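Long-range contact in saframycin Mx1 synthetase B (Legionella pneumophila subsp. pneumophila, PDB 3KXW), which belongs to the ANL superfamily of AMP-binding enzymes and is seen here with 5'-O-[(S)-(dodecanoyloxy)(hydroxy)phosphoryl]adenosine bound: residues Asp66-Leu71 with Ala88-Val93. Numbering follows the deposited sequence.
Sequences DRVLLL and AGCIAV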
loop_
_atom_site.group_PDB
_atom_site.type_symbol
_atom_site.label_atom_id
_atom_site.label_comp_id
_atom_site.label_asym_id
_atom_site.label_seq_id
_atom_site.Cartn_x
_atom_site.Cartn_y
_atom_site.Cartn_z
ATOM N N ASP A 66 -4.279 -13.921 -21.278
ATOM C CA ASP A 66 -3.416 -14.784 -20.459
ATOM C C ASP A 66 -2.801 -13.951 -19.323
ATOM O O ASP A 66 -2.497 -12.754 -19.511
ATOM C CB ASP A 66 -2.244 -15.368 -21.290
ATOM C CG ASP A 66 -2.662 -16.487 -22.254
ATOM O OD1 ASP A 66 -3.802 -16.983 -22.153
ATOM O OD2 ASP A 66 -1.824 -16.861 -23.116
ATOM N N ARG A 67 -2.589 -14.580 -18.171
ATOM C CA ARG A 67 -1.927 -13.914 -17.065
ATOM C C ARG A 67 -0.423 -14.155 -17.152
ATOM O O ARG A 67 0.021 -15.268 -17.433
ATOM C CB ARG A 67 -2.447 -14.388 -15.700
ATOM C CG ARG A 67 -3.777 -13.760 -15.275
ATOM C CD ARG A 67 -4.936 -14.284 -16.141
ATOM N NE ARG A 67 -5.205 -15.703 -15.919
ATOM C CZ ARG A 67 -5.772 -16.505 -16.819
ATOM N NH1 ARG A 67 -6.114 -16.022 -18.017
ATOM N NH2 ARG A 67 -5.993 -17.787 -16.524
ATOM N N VAL A 68 0.342 -13.101 -16.888
ATOM C CA VAL A 68 1.791 -13.192 -16.811
ATOM C C VAL A 68 2.201 -12.741 -15.426
ATOM O O VAL A 68 1.900 -11.618 -15.012
ATOM C CB VAL A 68 2.476 -12.324 -17.888
ATOM C CG1 VAL A 68 4.013 -12.363 -17.743
ATOM C CG2 VAL A 68 2.028 -12.754 -19.295
ATOM N N LEU A 69 2.840 -13.645 -14.688
ATOM C CA LEU A 69 3.293 -13.365 -13.332
ATOM C C LEU A 69 4.553 -12.500 -13.361
ATOM O O LEU A 69 5.468 -12.769 -14.129
ATOM C CB LEU A 69 3.597 -14.695 -12.626
ATOM C CG LEU A 69 3.731 -14.624 -11.114
ATOM C CD1 LEU A 69 2.387 -14.196 -10.512
ATOM C CD2 LEU A 69 4.220 -15.977 -10.530
ATOM N N LEU A 70 4.622 -11.483 -12.513
ATOM C CA LEU A 70 5.788 -10.608 -12.516
ATOM C C LEU A 70 6.450 -10.667 -11.166
ATOM O O LEU A 70 5.940 -10.115 -10.204
ATOM C CB LEU A 70 5.389 -9.169 -12.812
ATOM C CG LEU A 70 4.634 -8.976 -14.120
ATOM C CD1 LEU A 70 4.278 -7.495 -14.321
ATOM C CD2 LEU A 70 5.472 -9.463 -15.299
ATOM N N LEU A 71 7.575 -11.374 -11.099
ATOM C CA LEU A 71 8.257 -11.566 -9.824
ATOM C C LEU A 71 9.450 -10.636 -9.803
ATOM O O LEU A 71 10.490 -10.939 -10.416
ATOM C CB LEU A 71 8.656 -13.037 -9.673
ATOM C CG LEU A 71 9.105 -13.607 -8.339
ATOM C CD1 LEU A 71 9.267 -15.126 -8.451
ATOM C CD2 LEU A 71 10.421 -12.962 -7.899
ATOM N N ALA A 88 1.202 -6.464 -24.689
ATOM C CA ALA A 88 0.861 -7.765 -25.269
ATOM C C ALA A 88 -0.608 -8.143 -25.066
ATOM O O ALA A 88 -1.046 -9.205 -25.511
ATOM C CB ALA A 88 1.766 -8.845 -24.698
ATOM N N GLY A 89 -1.369 -7.288 -24.397
ATOM C CA GLY A 89 -2.745 -7.599 -24.050
ATOM C C GLY A 89 -2.859 -8.663 -22.969
ATOM O O GLY A 89 -3.931 -9.233 -22.757
ATOM N N CYS A 90 -1.754 -8.931 -22.282
ATOM C CA CYS A 90 -1.746 -9.907 -21.202
ATOM C C CYS A 90 -2.100 -9.234 -19.877
ATOM O O CYS A 90 -1.948 -8.022 -19.729
ATOM C CB CYS A 90 -0.373 -10.595 -21.108
ATOM S SG CYS A 90 0.033 -11.588 -22.602
ATOM N N ILE A 91 -2.612 -10.032 -18.946
ATOM C CA ILE A 91 -3.018 -9.551 -17.635
ATOM C C ILE A 91 -1.805 -9.637 -16.693
ATOM O O ILE A 91 -1.358 -10.723 -16.355
ATOM C CB ILE A 91 -4.201 -10.363 -17.089
ATOM C CG1 ILE A 91 -5.414 -10.243 -18.032
ATOM C CG2 ILE A 91 -4.564 -9.938 -15.626
ATOM C CD1 ILE A 91 -6.623 -11.007 -17.568
ATOM N N ALA A 92 -1.271 -8.489 -16.282
ATOM C CA ALA A 92 -0.095 -8.489 -15.424
ATOM C C ALA A 92 -0.463 -8.939 -14.025
ATOM O O ALA A 92 -1.494 -8.525 -13.503
ATOM C CB ALA A 92 0.556 -7.088 -15.386
ATOM N N VAL A 93 0.383 -9.772 -13.416
ATOM C CA VAL A 93 0.163 -10.211 -12.041
ATOM C C VAL A 93 1.438 -10.033 -11.216
ATOM O O VAL A 93 2.276 -10.937 -11.124
ATOM C CB VAL A 93 -0.327 -11.701 -11.950
ATOM C CG1 VAL A 93 -0.648 -12.052 -10.485
ATOM C CG2 VAL A 93 -1.554 -11.935 -12.863
#
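Arg-67 and Ile-91 pair in the parallel strands of a beta-alpha-beta unit, with helix 76-87 as the connection. Strand 91-95 is an outermost strand of its sheet. Strand 67-71 lies next to it and bonds strand 118-121 along its other edge. Four backbone hydrogen bonds join the segments, starting with Ile-91 N to Asp-66 O at 2.8 Å. Val-68 then gives its N-H to Ile-91 O and accepts from Val-93 N, the latter bond more bent at 144°. The Arg-67 side chain runs alongside Ile-91 and Val-93. Arg-67 CB meets Val-93 CG2 at 3.9 Å. Arg-67 CG touches Val-93 CG2 at 3.8 Å and also reaches Ile-91 CB. CD passes on to Ile-91 CD1. Bends at chi2 (70°) and chi3 (67°) turn the chain away from Ile-91, and NE donates to Ser-114 O and NH1 to Gly-65 O. Leu-69 and Val-93 lie on the same face of the sheet as Arg-67 and Ile-91. On the face of Val-68 and Ala-92, helix 76-87 packs through Cys-85, and Val-68 CG2 touches Cys-90 CB at 3.7 Å. Val-93 O takes the N-H of Leu-70 from above its carbonyl plane, while Leu-69 CD1 lies 3.3 Å from the same Val-93 O.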